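Local coordinates for protein KLLA0E08119p (Kluyveromyces lactis, PDB 3VA7) that probably catalyses the biotin-dependent, ATP-driven carboxylation of urea to urea-1-carboxylate, the first step of urea breakdown by the allophanate route, at residues G716-L721 against G1028-C1033; L940-R945 against R1017-R1022; T1011-S1016 against Y1044-R1049. One frame throughout, in Å; residues are numbered along the deposited sequence.

Interaction 1: G716-L721 against G1028-C1033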
ATOM      1  N   GLY A 716     -33.787  -8.519 -13.326  1.00 40.45           N
ATOM      2  CA  GLY A 716     -33.013  -9.503 -12.564  1.00 38.88           C
ATOM      3  C   GLY A 716     -33.557  -9.889 -11.190  1.00 38.68           C
ATOM      4  O   GLY A 716     -32.814 -10.468 -10.384  1.00 38.84           O
ATOM      5  N   GLY A 717     -34.835  -9.585 -10.905  1.00 37.64           N
ATOM      6  CA  GLY A 717     -35.435  -9.945  -9.625  1.00 36.45           C
ATOM      7  C   GLY A 717     -34.679  -9.353  -8.467  1.00 36.38           C
ATOM      8  O   GLY A 717     -34.072  -8.309  -8.599  1.00 36.20           O
ATOM      9  N   GLU A 718     -34.710 -10.029  -7.322  1.00 36.88           N
ATOM     10  CA  GLU A 718     -33.963  -9.632  -6.096  1.00 36.46           C
ATOM     11  C   GLU A 718     -32.488  -9.223  -6.242  1.00 35.31           C
ATOM     12  O   GLU A 718     -31.974  -8.480  -5.420  1.00 36.15           O
ATOM     13  CB  GLU A 718     -34.136 -10.656  -4.931  1.00 36.79           C
ATOM     14  CG  GLU A 718     -34.778 -12.038  -5.283  1.00 42.87           C
ATOM     15  CD  GLU A 718     -34.732 -13.158  -4.136  1.00 50.95           C
ATOM     16  OE1 GLU A 718     -33.793 -14.022  -4.114  1.00 47.74           O
ATOM     17  OE2 GLU A 718     -35.677 -13.189  -3.277  1.00 55.02           O
ATOM     18  N   ALA A 719     -31.778  -9.695  -7.244  1.00 34.11           N
ATOM     19  CA  ALA A 719     -30.374  -9.284  -7.378  1.00 33.56           C
ATOM     20  C   ALA A 719     -30.198  -7.887  -8.068  1.00 33.92           C
ATOM     21  O   ALA A 719     -29.078  -7.408  -8.278  1.00 33.00           O
ATOM     22  CB  ALA A 719     -29.578 -10.350  -8.102  1.00 32.52           C
ATOM     23  N   GLY A 720     -31.318  -7.244  -8.405  1.00 34.28           N
ATOM     24  CA  GLY A 720     -31.313  -5.945  -9.050  1.00 34.67           C
ATOM     25  C   GLY A 720     -32.275  -5.992 -10.226  1.00 35.51           C
ATOM     26  O   GLY A 720     -32.471  -7.040 -10.844  1.00 35.97           O
ATOM     27  N   LEU A 721     -32.858  -4.850 -10.557  1.00 35.52           N
ATOM     28  CA  LEU A 721     -33.861  -4.794 -11.582  1.00 34.91           C
ATOM     29  C   LEU A 721     -33.291  -4.905 -12.977  1.00 35.09           C
ATOM     30  O   LEU A 721     -33.884  -5.538 -13.832  1.00 35.36           O
ATOM     31  CB  LEU A 721     -34.720  -3.564 -11.410  1.00 34.77           C
ATOM     32  CG  LEU A 721     -35.687  -3.855 -10.269  1.00 35.65           C
ATOM     33  CD1 LEU A 721     -36.416  -2.628  -9.819  1.00 36.73           C
ATOM     34  CD2 LEU A 721     -36.682  -4.905 -10.720  1.00 36.56           C
ATOM     35  N   GLY A1028     -27.110  -3.200  -3.446  1.00 30.33           N
ATOM     36  CA  GLY A1028     -27.242  -3.634  -4.846  1.00 30.70           C
ATOM     37  C   GLY A1028     -28.310  -4.675  -4.890  1.00 31.48           C
ATOM     38  O   GLY A1028     -28.103  -5.828  -4.407  1.00 32.49           O
ATOM     39  N   GLY A1029     -29.456  -4.293  -5.454  1.00 30.79           N
ATOM     40  CA  GLY A1029     -30.660  -5.129  -5.329  1.00 30.77           C
ATOM     41  C   GLY A1029     -30.878  -5.324  -3.839  1.00 30.86           C
ATOM     42  O   GLY A1029     -30.941  -4.346  -3.088  1.00 31.18           O
ATOM     43  N   MET A1030     -30.940  -6.564  -3.375  1.00 30.78           N
ATOM     44  CA  MET A1030     -31.078  -6.770  -1.908  1.00 30.45           C
ATOM     45  C   MET A1030     -29.757  -6.927  -1.126  1.00 28.84           C
ATOM     46  O   MET A1030     -29.785  -7.102   0.097  1.00 28.64           O
ATOM     47  CB  MET A1030     -31.985  -7.943  -1.624  1.00 30.56           C
ATOM     48  CG  MET A1030     -31.277  -9.246  -1.433  1.00 34.78           C
ATOM     49  SD  MET A1030     -32.404 -10.613  -1.802  1.00 42.10           S
ATOM     50  CE  MET A1030     -31.453 -12.043  -1.259  1.00 39.11           C
ATOM     51  N   TYR A1031     -28.619  -6.823  -1.813  1.00 26.96           N
ATOM     52  CA  TYR A1031     -27.351  -7.134  -1.182  1.00 26.18           C
ATOM     53  C   TYR A1031     -26.666  -5.888  -0.683  1.00 26.22           C
ATOM     54  O   TYR A1031     -26.874  -4.795  -1.210  1.00 25.85           O
ATOM     55  CB  TYR A1031     -26.407  -7.975  -2.106  1.00 26.53           C
ATOM     56  CG  TYR A1031     -26.981  -9.338  -2.489  1.00 26.06           C
ATOM     57  CD1 TYR A1031     -27.515  -9.544  -3.775  1.00 24.56           C
ATOM     58  CD2 TYR A1031     -27.065 -10.379  -1.563  1.00 22.85           C
ATOM     59  CE1 TYR A1031     -28.052 -10.730  -4.136  1.00 24.84           C
ATOM     60  CE2 TYR A1031     -27.633 -11.621  -1.916  1.00 23.42           C
ATOM     61  CZ  TYR A1031     -28.126 -11.790  -3.207  1.00 26.52           C
ATOM     62  OH  TYR A1031     -28.730 -12.981  -3.628  1.00 23.43           O
ATOM     63  N   MET A1032     -25.832  -6.083   0.336  1.00 26.00           N
ATOM     64  CA  MET A1032     -25.064  -5.025   0.933  1.00 25.34           C
ATOM     65  C   MET A1032     -23.582  -5.250   0.720  1.00 25.57           C
ATOM     66  O   MET A1032     -23.114  -6.370   0.843  1.00 25.69           O
ATOM     67  CB  MET A1032     -25.350  -5.006   2.415  1.00 23.91           C
ATOM     68  CG  MET A1032     -24.585  -3.923   3.100  1.00 25.34           C
ATOM     69  SD  MET A1032     -23.116  -4.535   3.932  1.00 32.47           S
ATOM     70  CE  MET A1032     -22.060  -3.342   3.303  1.00 28.55           C
ATOM     71  N   CYS A1033     -22.833  -4.186   0.431  1.00 25.66           N
ATOM     72  CA  CYS A1033     -21.362  -4.267   0.351  1.00 24.67           C
ATOM     73  C   CYS A1033     -20.682  -3.103   1.068  1.00 24.03           C
ATOM     74  O   CYS A1033     -21.291  -2.047   1.275  1.00 23.61           O
ATOM     75  CB  CYS A1033     -20.887  -4.301  -1.085  1.00 24.40           C
ATOM     76  SG  CYS A1033     -20.878  -2.691  -1.892  1.00 29.27           S
TER

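Interaction 2: L940-R945 against R1017-R1022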
ATOM      1  N   LEU A 940     -22.002  10.999  -0.882  1.00 27.91           N
ATOM      2  CA  LEU A 940     -22.753  11.829  -1.795  1.00 27.11           C
ATOM      3  C   LEU A 940     -21.836  12.321  -2.929  1.00 27.24           C
ATOM      4  O   LEU A 940     -22.207  12.233  -4.105  1.00 26.37           O
ATOM      5  CB  LEU A 940     -23.485  12.936  -1.074  1.00 27.74           C
ATOM      6  CG  LEU A 940     -24.607  12.561  -0.072  1.00 28.29           C
ATOM      7  CD1 LEU A 940     -25.094  13.751   0.748  1.00 23.68           C
ATOM      8  CD2 LEU A 940     -25.781  11.907  -0.756  1.00 28.49           C
ATOM      9  N   ASP A 941     -20.610  12.728  -2.620  1.00 27.49           N
ATOM     10  CA  ASP A 941     -19.778  13.249  -3.706  1.00 28.18           C
ATOM     11  C   ASP A 941     -19.499  12.188  -4.771  1.00 29.15           C
ATOM     12  O   ASP A 941     -19.119  12.541  -5.914  1.00 29.14           O
ATOM     13  CB  ASP A 941     -18.469  13.851  -3.211  1.00 26.75           C
ATOM     14  CG  ASP A 941     -17.882  14.847  -4.201  1.00 30.61           C
ATOM     15  OD1 ASP A 941     -18.615  15.717  -4.754  1.00 38.15           O
ATOM     16  OD2 ASP A 941     -16.675  14.812  -4.449  1.00 33.24           O
ATOM     17  N   CYS A 942     -19.662  10.894  -4.397  1.00 29.03           N
ATOM     18  CA  CYS A 942     -19.312   9.792  -5.308  1.00 29.09           C
ATOM     19  C   CYS A 942     -20.395   9.763  -6.341  1.00 28.47           C
ATOM     20  O   CYS A 942     -20.125   9.569  -7.501  1.00 29.04           O
ATOM     21  CB  CYS A 942     -19.241   8.428  -4.604  1.00 29.21           C
ATOM     22  SG  CYS A 942     -17.742   8.043  -3.679  1.00 32.24           S
ATOM     23  N   VAL A 943     -21.623   9.989  -5.904  1.00 28.73           N
ATOM     24  CA  VAL A 943     -22.747  10.093  -6.821  1.00 29.49           C
ATOM     25  C   VAL A 943     -22.617  11.357  -7.665  1.00 30.19           C
ATOM     26  O   VAL A 943     -22.872  11.331  -8.881  1.00 32.00           O
ATOM     27  CB  VAL A 943     -24.111  10.074  -6.114  1.00 29.78           C
ATOM     28  CG1 VAL A 943     -25.193  10.046  -7.152  1.00 28.95           C
ATOM     29  CG2 VAL A 943     -24.241   8.861  -5.147  1.00 28.20           C
ATOM     30  N   THR A 944     -22.194  12.458  -7.060  1.00 29.34           N
ATOM     31  CA  THR A 944     -22.021  13.662  -7.829  1.00 28.34           C
ATOM     32  C   THR A 944     -21.070  13.461  -8.999  1.00 27.93           C
ATOM     33  O   THR A 944     -21.378  13.782 -10.131  1.00 28.36           O
ATOM     34  CB  THR A 944     -21.640  14.882  -6.943  1.00 29.53           C
ATOM     35  OG1 THR A 944     -22.801  15.247  -6.164  1.00 27.78           O
ATOM     36  CG2 THR A 944     -21.107  16.080  -7.829  1.00 24.12           C
ATOM     37  N   ARG A 945     -19.912  12.935  -8.719  1.00 27.92           N
ATOM     38  CA  ARG A 945     -18.950  12.669  -9.754  1.00 28.35           C
ATOM     39  C   ARG A 945     -19.590  11.762 -10.857  1.00 28.91           C
ATOM     40  O   ARG A 945     -19.355  11.907 -12.080  1.00 28.84           O
ATOM     41  CB  ARG A 945     -17.752  11.993  -9.094  1.00 28.20           C
ATOM     42  CG  ARG A 945     -16.909  11.164 -10.023  1.00 28.18           C
ATOM     43  CD  ARG A 945     -15.463  10.909  -9.475  1.00 28.04           C
ATOM     44  NE  ARG A 945     -14.720  10.303 -10.591  1.00 31.71           N
ATOM     45  CZ  ARG A 945     -13.418  10.055 -10.630  1.00 30.56           C
ATOM     46  NH1 ARG A 945     -12.627  10.309  -9.577  1.00 24.28           N
ATOM     47  NH2 ARG A 945     -12.935   9.499 -11.736  1.00 29.85           N
ATOM     48  N   ARG A1017     -20.017   2.986 -11.920  1.00 25.69           N
ATOM     49  CA  ARG A1017     -19.110   4.115 -11.615  1.00 24.59           C
ATOM     50  C   ARG A1017     -17.715   3.657 -11.900  1.00 25.44           C
ATOM     51  O   ARG A1017     -17.479   2.451 -11.943  1.00 26.97           O
ATOM     52  CB  ARG A1017     -19.179   4.481 -10.142  1.00 23.63           C
ATOM     53  CG  ARG A1017     -20.519   4.982  -9.653  1.00 21.46           C
ATOM     54  CD  ARG A1017     -20.425   5.399  -8.166  1.00 22.48           C
ATOM     55  NE  ARG A1017     -19.854   4.338  -7.324  1.00 22.41           N
ATOM     56  CZ  ARG A1017     -20.546   3.291  -6.857  1.00 22.23           C
ATOM     57  NH1 ARG A1017     -21.863   3.122  -7.101  1.00 18.23           N
ATOM     58  NH2 ARG A1017     -19.908   2.389  -6.146  1.00 21.98           N
ATOM     59  N   THR A1018     -16.784   4.592 -12.042  1.00 24.99           N
ATOM     60  CA  THR A1018     -15.389   4.260 -12.130  1.00 25.94           C
ATOM     61  C   THR A1018     -14.671   4.532 -10.820  1.00 25.67           C
ATOM     62  O   THR A1018     -13.496   4.135 -10.642  1.00 25.60           O
ATOM     63  CB  THR A1018     -14.685   5.103 -13.149  1.00 26.86           C
ATOM     64  OG1 THR A1018     -14.919   6.490 -12.865  1.00 29.12           O
ATOM     65  CG2 THR A1018     -15.214   4.772 -14.530  1.00 28.00           C
ATOM     66  N   TYR A1019     -15.365   5.228  -9.919  1.00 24.60           N
ATOM     67  CA  TYR A1019     -14.762   5.700  -8.660  1.00 24.00           C
ATOM     68  C   TYR A1019     -15.733   5.556  -7.451  1.00 23.03           C
ATOM     69  O   TYR A1019     -16.941   5.878  -7.541  1.00 22.41           O
ATOM     70  CB  TYR A1019     -14.171   7.152  -8.793  1.00 23.38           C
ATOM     71  CG  TYR A1019     -13.769   7.632  -7.413  1.00 26.19           C
ATOM     72  CD1 TYR A1019     -12.445   7.450  -6.947  1.00 24.73           C
ATOM     73  CD2 TYR A1019     -14.764   8.194  -6.505  1.00 25.73           C
ATOM     74  CE1 TYR A1019     -12.082   7.839  -5.643  1.00 26.84           C
ATOM     75  CE2 TYR A1019     -14.436   8.565  -5.203  1.00 22.32           C
ATOM     76  CZ  TYR A1019     -13.092   8.372  -4.774  1.00 28.28           C
ATOM     77  OH  TYR A1019     -12.738   8.704  -3.502  1.00 29.85           O
ATOM     78  N   THR A1020     -15.209   5.066  -6.329  1.00 22.37           N
ATOM     79  CA  THR A1020     -15.993   4.975  -5.092  1.00 23.23           C
ATOM     80  C   THR A1020     -15.021   5.215  -3.954  1.00 24.16           C
ATOM     81  O   THR A1020     -13.800   4.954  -4.075  1.00 24.86           O
ATOM     82  CB  THR A1020     -16.687   3.581  -4.941  1.00 24.14           C
ATOM     83  OG1 THR A1020     -17.270   3.203  -6.203  1.00 22.14           O
ATOM     84  CG2 THR A1020     -17.801   3.589  -3.803  1.00 22.24           C
ATOM     85  N   ALA A1021     -15.530   5.745  -2.854  1.00 24.32           N
ATOM     86  CA  ALA A1021     -14.649   6.200  -1.769  1.00 24.23           C
ATOM     87  C   ALA A1021     -14.474   5.005  -0.862  1.00 24.66           C
ATOM     88  O   ALA A1021     -15.407   4.192  -0.723  1.00 24.91           O
ATOM     89  CB  ALA A1021     -15.281   7.416  -0.975  1.00 22.61           C
ATOM     90  N   ARG A1022     -13.314   4.923  -0.208  1.00 24.96           N
ATOM     91  CA  ARG A1022     -13.023   3.853   0.773  1.00 24.89           C
ATOM     92  C   ARG A1022     -14.017   3.841   1.936  1.00 24.17           C
ATOM     93  O   ARG A1022     -14.275   4.867   2.566  1.00 24.76           O
ATOM     94  CB  ARG A1022     -11.597   4.085   1.285  1.00 25.88           C
ATOM     95  CG  ARG A1022     -11.089   3.247   2.457  1.00 27.85           C
ATOM     96  CD  ARG A1022      -9.589   3.105   2.378  1.00 27.77           C
ATOM     97  NE  ARG A1022      -8.888   3.215   3.674  1.00 35.64           N
ATOM     98  CZ  ARG A1022      -8.773   4.330   4.382  1.00 37.58           C
ATOM     99  NH1 ARG A1022      -9.342   5.433   3.941  1.00 44.83           N
ATOM    100  NH2 ARG A1022      -8.100   4.358   5.520  1.00 38.05           N
TER
HETATM  101  O   HOH W   1     -18.150   8.322  -8.778  1.00 19.94           O

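Interaction 3: T1011-S1016 against Y1044-R1049. With URE (urea), chain C; BTI (5-(hexahydro-2-oxo-1H-thieno[3,4-D]imidazol-6-yl)pentanal), chain B.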
ATOM      1  N   THR A1011     -31.276  -1.857  -7.835  1.00 23.88           N
ATOM      2  CA  THR A1011     -30.620  -2.169  -9.074  1.00 25.20           C
ATOM      3  C   THR A1011     -29.172  -1.727  -8.908  1.00 25.74           C
ATOM      4  O   THR A1011     -28.850  -0.933  -8.023  1.00 26.26           O
ATOM      5  CB  THR A1011     -31.210  -1.421 -10.310  1.00 26.00           C
ATOM      6  OG1 THR A1011     -30.527  -1.857 -11.489  1.00 28.93           O
ATOM      7  CG2 THR A1011     -30.982   0.120 -10.238  1.00 25.97           C
ATOM      8  N   LYS A1012     -28.309  -2.239  -9.763  1.00 25.92           N
ATOM      9  CA  LYS A1012     -26.926  -1.864  -9.757  1.00 26.83           C
ATOM     10  C   LYS A1012     -26.802  -0.841 -10.857  1.00 28.06           C
ATOM     11  O   LYS A1012     -27.692  -0.757 -11.723  1.00 29.43           O
ATOM     12  CB  LYS A1012     -26.091  -3.104  -9.995  1.00 26.66           C
ATOM     13  CG  LYS A1012     -26.065  -4.030  -8.730  1.00 24.65           C
ATOM     14  CD  LYS A1012     -26.326  -5.482  -9.082  1.00 24.24           C
ATOM     15  CE  LYS A1012     -26.027  -6.381  -7.925  1.00 24.95           C
ATOM     16  NZ  LYS A1012     -26.257  -7.781  -8.275  1.00 26.63           N
ATOM     17  N   TYR A1013     -25.768  -0.016 -10.823  1.00 27.84           N
ATOM     18  CA  TYR A1013     -25.701   1.056 -11.792  1.00 27.97           C
ATOM     19  C   TYR A1013     -25.632   0.549 -13.252  1.00 28.72           C
ATOM     20  O   TYR A1013     -25.181  -0.582 -13.533  1.00 28.65           O
ATOM     21  CB  TYR A1013     -24.493   1.944 -11.495  1.00 28.18           C
ATOM     22  CG  TYR A1013     -24.649   3.007 -10.391  1.00 28.11           C
ATOM     23  CD1 TYR A1013     -25.434   2.777  -9.223  1.00 25.78           C
ATOM     24  CD2 TYR A1013     -23.969   4.228 -10.489  1.00 29.28           C
ATOM     25  CE1 TYR A1013     -25.550   3.745  -8.227  1.00 25.78           C
ATOM     26  CE2 TYR A1013     -24.067   5.221  -9.462  1.00 27.51           C
ATOM     27  CZ  TYR A1013     -24.840   4.972  -8.362  1.00 27.66           C
ATOM     28  OH  TYR A1013     -24.903   5.934  -7.396  1.00 28.43           O
ATOM     29  N   ASN A1014     -26.113   1.388 -14.175  1.00 28.36           N
ATOM     30  CA  ASN A1014     -26.034   1.128 -15.584  1.00 27.23           C
ATOM     31  C   ASN A1014     -25.580   2.374 -16.321  1.00 27.52           C
ATOM     32  O   ASN A1014     -26.393   3.254 -16.614  1.00 27.37           O
ATOM     33  CB  ASN A1014     -27.394   0.634 -16.074  1.00 26.90           C
ATOM     34  CG  ASN A1014     -27.544   0.696 -17.598  1.00 28.58           C
ATOM     35  OD1 ASN A1014     -28.642   1.002 -18.109  1.00 37.55           O
ATOM     36  ND2 ASN A1014     -26.463   0.463 -18.327  1.00 22.95           N
ATOM     37  N   PRO A1015     -24.284   2.472 -16.650  1.00 27.74           N
ATOM     38  CA  PRO A1015     -23.181   1.555 -16.391  1.00 28.35           C
ATOM     39  C   PRO A1015     -22.619   1.844 -15.016  1.00 28.46           C
ATOM     40  O   PRO A1015     -23.009   2.833 -14.390  1.00 30.11           O
ATOM     41  CB  PRO A1015     -22.117   1.978 -17.445  1.00 28.04           C
ATOM     42  CG  PRO A1015     -22.276   3.391 -17.577  1.00 26.70           C
ATOM     43  CD  PRO A1015     -23.800   3.679 -17.346  1.00 27.75           C
ATOM     44  N   SER A1016     -21.655   1.047 -14.578  1.00 27.00           N
ATOM     45  CA  SER A1016     -21.078   1.248 -13.258  1.00 25.34           C
ATOM     46  C   SER A1016     -20.232   2.519 -13.145  1.00 24.83           C
ATOM     47  O   SER A1016     -19.757   3.046 -14.129  1.00 24.55           O
ATOM     48  CB  SER A1016     -20.305  -0.004 -12.868  1.00 24.94           C
ATOM     49  OG  SER A1016     -19.432  -0.406 -13.920  1.00 23.91           O
ATOM     50  N   TYR A1044     -23.061  -0.578  -6.892  1.00 24.48           N
ATOM     51  CA  TYR A1044     -24.157  -0.568  -5.876  1.00 24.55           C
ATOM     52  C   TYR A1044     -24.680   0.872  -5.558  1.00 23.28           C
ATOM     53  O   TYR A1044     -23.943   1.864  -5.722  1.00 22.99           O
ATOM     54  CB  TYR A1044     -23.689  -1.208  -4.581  1.00 23.83           C
ATOM     55  CG  TYR A1044     -23.696  -2.727  -4.533  1.00 27.01           C
ATOM     56  CD1 TYR A1044     -24.088  -3.400  -3.354  1.00 28.31           C
ATOM     57  CD2 TYR A1044     -23.272  -3.506  -5.621  1.00 25.23           C
ATOM     58  CE1 TYR A1044     -24.091  -4.782  -3.284  1.00 26.98           C
ATOM     59  CE2 TYR A1044     -23.236  -4.897  -5.543  1.00 24.15           C
ATOM     60  CZ  TYR A1044     -23.656  -5.524  -4.370  1.00 27.36           C
ATOM     61  OH  TYR A1044     -23.659  -6.901  -4.274  1.00 25.81           O
ATOM     62  N   GLN A1045     -25.937   0.957  -5.117  1.00 22.60           N
ATOM     63  CA  GLN A1045     -26.567   2.185  -4.594  1.00 21.66           C
ATOM     64  C   GLN A1045     -25.921   2.610  -3.298  1.00 21.51           C
ATOM     65  O   GLN A1045     -25.796   1.825  -2.364  1.00 22.58           O
ATOM     66  CB  GLN A1045     -28.070   1.984  -4.419  1.00 21.55           C
ATOM     67  CG  GLN A1045     -28.796   1.538  -5.742  1.00 23.39           C
ATOM     68  CD  GLN A1045     -28.679   2.557  -6.858  1.00 27.57           C
ATOM     69  OE1 GLN A1045     -28.788   2.218  -8.054  1.00 31.31           O
ATOM     70  NE2 GLN A1045     -28.454   3.810  -6.491  1.00 25.42           N
ATOM     71  N   LEU A1046     -25.466   3.847  -3.249  1.00 21.30           N
ATOM     72  CA  LEU A1046     -24.651   4.336  -2.147  1.00 21.62           C
ATOM     73  C   LEU A1046     -25.481   4.989  -1.040  1.00 22.88           C
ATOM     74  O   LEU A1046     -26.307   5.831  -1.272  1.00 23.65           O
ATOM     75  CB  LEU A1046     -23.569   5.297  -2.662  1.00 20.04           C
ATOM     76  CG  LEU A1046     -22.770   4.823  -3.878  1.00 20.42           C
ATOM     77  CD1 LEU A1046     -21.824   5.893  -4.359  1.00 16.25           C
ATOM     78  CD2 LEU A1046     -22.011   3.463  -3.647  1.00 22.31           C
ATOM     79  N   VAL A1047     -25.160   4.651   0.199  1.00 24.39           N
ATOM     80  CA  VAL A1047     -26.072   4.813   1.312  1.00 23.18           C
ATOM     81  C   VAL A1047     -25.326   5.456   2.495  1.00 24.40           C
ATOM     82  O   VAL A1047     -25.927   6.157   3.305  1.00 25.94           O
ATOM     83  CB  VAL A1047     -26.592   3.402   1.520  1.00 23.85           C
ATOM     84  CG1 VAL A1047     -26.262   2.726   2.851  1.00 21.40           C
ATOM     85  CG2 VAL A1047     -27.930   3.225   0.945  1.00 25.10           C
ATOM     86  N   GLY A1048     -24.007   5.300   2.583  1.00 23.43           N
ATOM     87  CA  GLY A1048     -23.298   5.848   3.730  1.00 23.01           C
ATOM     88  C   GLY A1048     -21.904   5.282   3.828  1.00 23.47           C
ATOM     89  O   GLY A1048     -21.433   4.625   2.879  1.00 24.57           O
ATOM     90  N   ARG A1049     -21.212   5.524   4.937  1.00 22.82           N
ATOM     91  CA  ARG A1049     -19.836   5.074   4.997  1.00 22.35           C
ATOM     92  C   ARG A1049     -19.417   4.562   6.372  1.00 23.02           C
ATOM     93  O   ARG A1049     -19.768   5.160   7.380  1.00 22.98           O
ATOM     94  CB  ARG A1049     -18.920   6.175   4.474  1.00 21.72           C
ATOM     95  CG  ARG A1049     -17.487   5.823   4.315  1.00 21.39           C
ATOM     96  CD  ARG A1049     -16.667   7.009   3.717  1.00 25.31           C
ATOM     97  NE  ARG A1049     -17.052   8.326   4.219  1.00 26.56           N
ATOM     98  CZ  ARG A1049     -16.244   9.165   4.870  1.00 28.39           C
ATOM     99  NH1 ARG A1049     -14.965   8.872   5.058  1.00 27.09           N
ATOM    100  NH2 ARG A1049     -16.714  10.330   5.293  1.00 27.59           N
TER
HETATM  101  C   URE C1902     -20.139  -3.401  -6.402  1.00 40.09           C
HETATM  102  O   URE C1902     -19.924  -3.775  -5.222  1.00 39.84           O
HETATM  103  N1  URE C1902     -19.998  -2.155  -6.781  1.00 39.48           N
HETATM  104  N2  URE C1902     -20.550  -4.178  -7.415  1.00 40.68           N
HETATM  105  C11 BTI B1901     -13.447  -0.093 -15.267  1.00 25.60           C
HETATM  106  O11 BTI B1901     -14.369   0.730 -14.976  1.00 24.16           O
HETATM  107  C10 BTI B1901     -13.481  -1.618 -14.950  1.00 21.46           C
HETATM  108  C9  BTI B1901     -14.735  -1.972 -14.153  1.00 18.39           C
HETATM  109  C8  BTI B1901     -15.060  -3.456 -14.042  1.00 21.52           C
HETATM  110  C7  BTI B1901     -16.527  -3.781 -13.695  1.00 20.98           C
HETATM  111  C2  BTI B1901     -17.092  -3.026 -12.510  1.00 22.09           C
HETATM  112  S1  BTI B1901     -16.195  -3.319 -11.014  1.00 26.18           S
HETATM  113  C6  BTI B1901     -17.549  -2.907  -9.971  1.00 24.36           C
HETATM  114  C5  BTI B1901     -18.828  -3.154 -10.740  1.00 25.05           C
HETATM  115  N3  BTI B1901     -19.238  -4.442 -10.243  1.00 23.28           N
HETATM  116  C3  BTI B1901     -19.107  -5.364 -11.159  1.00 25.41           C
HETATM  117  O3  BTI B1901     -19.462  -6.620 -10.981  1.00 28.17           O
HETATM  118  N2  BTI B1901     -18.628  -4.881 -12.287  1.00 26.61           N
HETATM  119  C4  BTI B1901     -18.528  -3.428 -12.220  1.00 25.69           C

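Interaction 1: G716-L721 against G1028-C1033
The phenol ring of Tyr1031 meets Ala719 at one corner: CE1 lies 4.2 Å from Ala719 CA, an oblique approach. One face of this ring is occupied by its own neighbour, Met1030, whose CG sits 4.2 Å above the ring plane over its centre. At the phenol end, OH is hydrogen-bonded to ND1 of His727, and the ring packs against Phe857 as well. Beside the ring the backbones come together. Gly720 and Gly1029 bring their CA atoms within 3.9 Å, a closeness allowed by the lack of a side chain at Gly1029, where a CB would point toward the Ala719 backbone. One hydrogen bond ties the two loops: Met1030 N reaches Glu718 O at 3.0 Å, almost in line with the carbonyl (175° at the oxygen), though bent at the hydrogen (144°). Beside this bond the Met1030 chain, extended beyond CG, runs alongside Glu718 in the same direction, with Glu718 CB 3.6 Å from Met1030 SD. This leads the Glu718 carboxylate past the sulfur, to where OE1 accepts from Phe857 N. The loop 716-721, from carboxyltransferase subdomains A and B, thus docks on a tight two-residue β-hairpin of subdomains C and D, closed by reciprocal backbone bonds between Gly1028 and Tyr1031 and built on a type II' turn with Gly1029 at its first corner.

Interaction 2: L940-R945 against R1017-R1022
Arg1017 touches the helix through its aliphatic part, CD resting 4.2 Å from Cys942 O, while NE and NH2 turn back on its own loop and NH1 reaches Tyr1044 O. NE and NH2 both point at Thr1020 OG1, which lies in the guanidinium plane; the NH2 bond measures 2.8 Å, and this double grip braces the loop from within. The Thr1020 hydroxyl is also hydrogen-bonded to Ser1040 O. Thr1018 follows, its OG1 and Arg945 NH2 each bonded to Glu1199 of the biotin-carrier region. Tyr1019 makes the broadest meeting with the helix. Arg945 extends across it, CG anti to the backbone N (chi1 157°), and lays its guanidinium nearly parallel to the ring (planes 4° apart) but displaced, so that Tyr1019 CB sits over the guanidinium centre, 3.5 Å from Arg945 CZ. With an alanine in place of Arg945, Tyr1019 CB would probably lose the flat group packed on it and Glu1199 the positive charge facing it. Further along the ring, CE2 comes within 3.7 Å of Cys942 SG, a sulfur-aromatic contact in which the sulfur stands well off the ring normal. A water joins the backbones, donating to Cys942 O and Tyr1019 O. At Ala1021, CB closes on the same sulfur, which also lies against the backbone N. No direct hydrogen bond links helix and loop: the contact rests on sulfur, methyl and guanidinium-ring packing plus one water, while the arginine's charge is probably balanced by the carrier's Glu1199.

Interaction 3: T1011-S1016 against Y1044-R1049
Lys1012 and Tyr1044 lie side by side where loop 1011-1016 meets segment 1044-1049, whose strand 1045-1049 is held antiparallel between 922-934 and 1024-1028 in the mixed sheet of carboxyltransferase subdomains C and D. The apolar part of the contact is here, with Lys1012 CE 4.0 Å from Tyr1044 CE2; the two polar ends converge on Asp728, the ammonium by a salt bridge and the phenol by a hydrogen bond, the ammonium also being hydrogen-bonded to Ala719 O. Tyr1013 packs one ring corner, CE1, against the backbone carbonyl of Tyr1044, 3.5 Å from Tyr1044 O, and its hydroxyl end approaches Leu1046. Among polar groups, Gln1045 folds its chain at chi2 (-61°) and thereby brings its amide to the same corner, NE2 3.4 Å from Tyr1013 CE1, with ring and amide planes 35° apart. As modelled, its OE1 faces Thr1011 O, two acceptors that form no bond. Within the loop, Thr1011 OG1 donates to Lys1012 O at 3.0 Å, meeting a lone pair in the carbonyl plane. The third kind is ligand binding, which both segments share. Tyr1044 sets its CD2 side obliquely against the urea, 3.2 Å from the urea carbon. Beyond the cis peptide bond preceding Pro1015, the loop arrives at the biotin group, where Ser1016 OG stands 3.6 Å from its ring carbon C4.

In the fold
The three contacts illustrate how a carboxyltransferase pocket is assembled from distant pieces of chain, with interaction 3 between the other two. Its centre is about 10 Å from that of interaction 1 and about 9 Å from that of interaction 2, whereas interactions 1 and 2 do not touch. Lys1012 NZ bonds to Ala719 O of interaction 1 at 2.8 Å, and Arg1017 NH1 of interaction 2 bonds to Tyr1044 O, also at 2.8 Å. Cys1033, at the far end of 1028-1033, joins Tyr1044 at the urea, its SG 3.6 Å from Tyr1044 CD1. Urea N2 lies 3.1 Å from biotin N3, so substrate and carrier cofactor meet here.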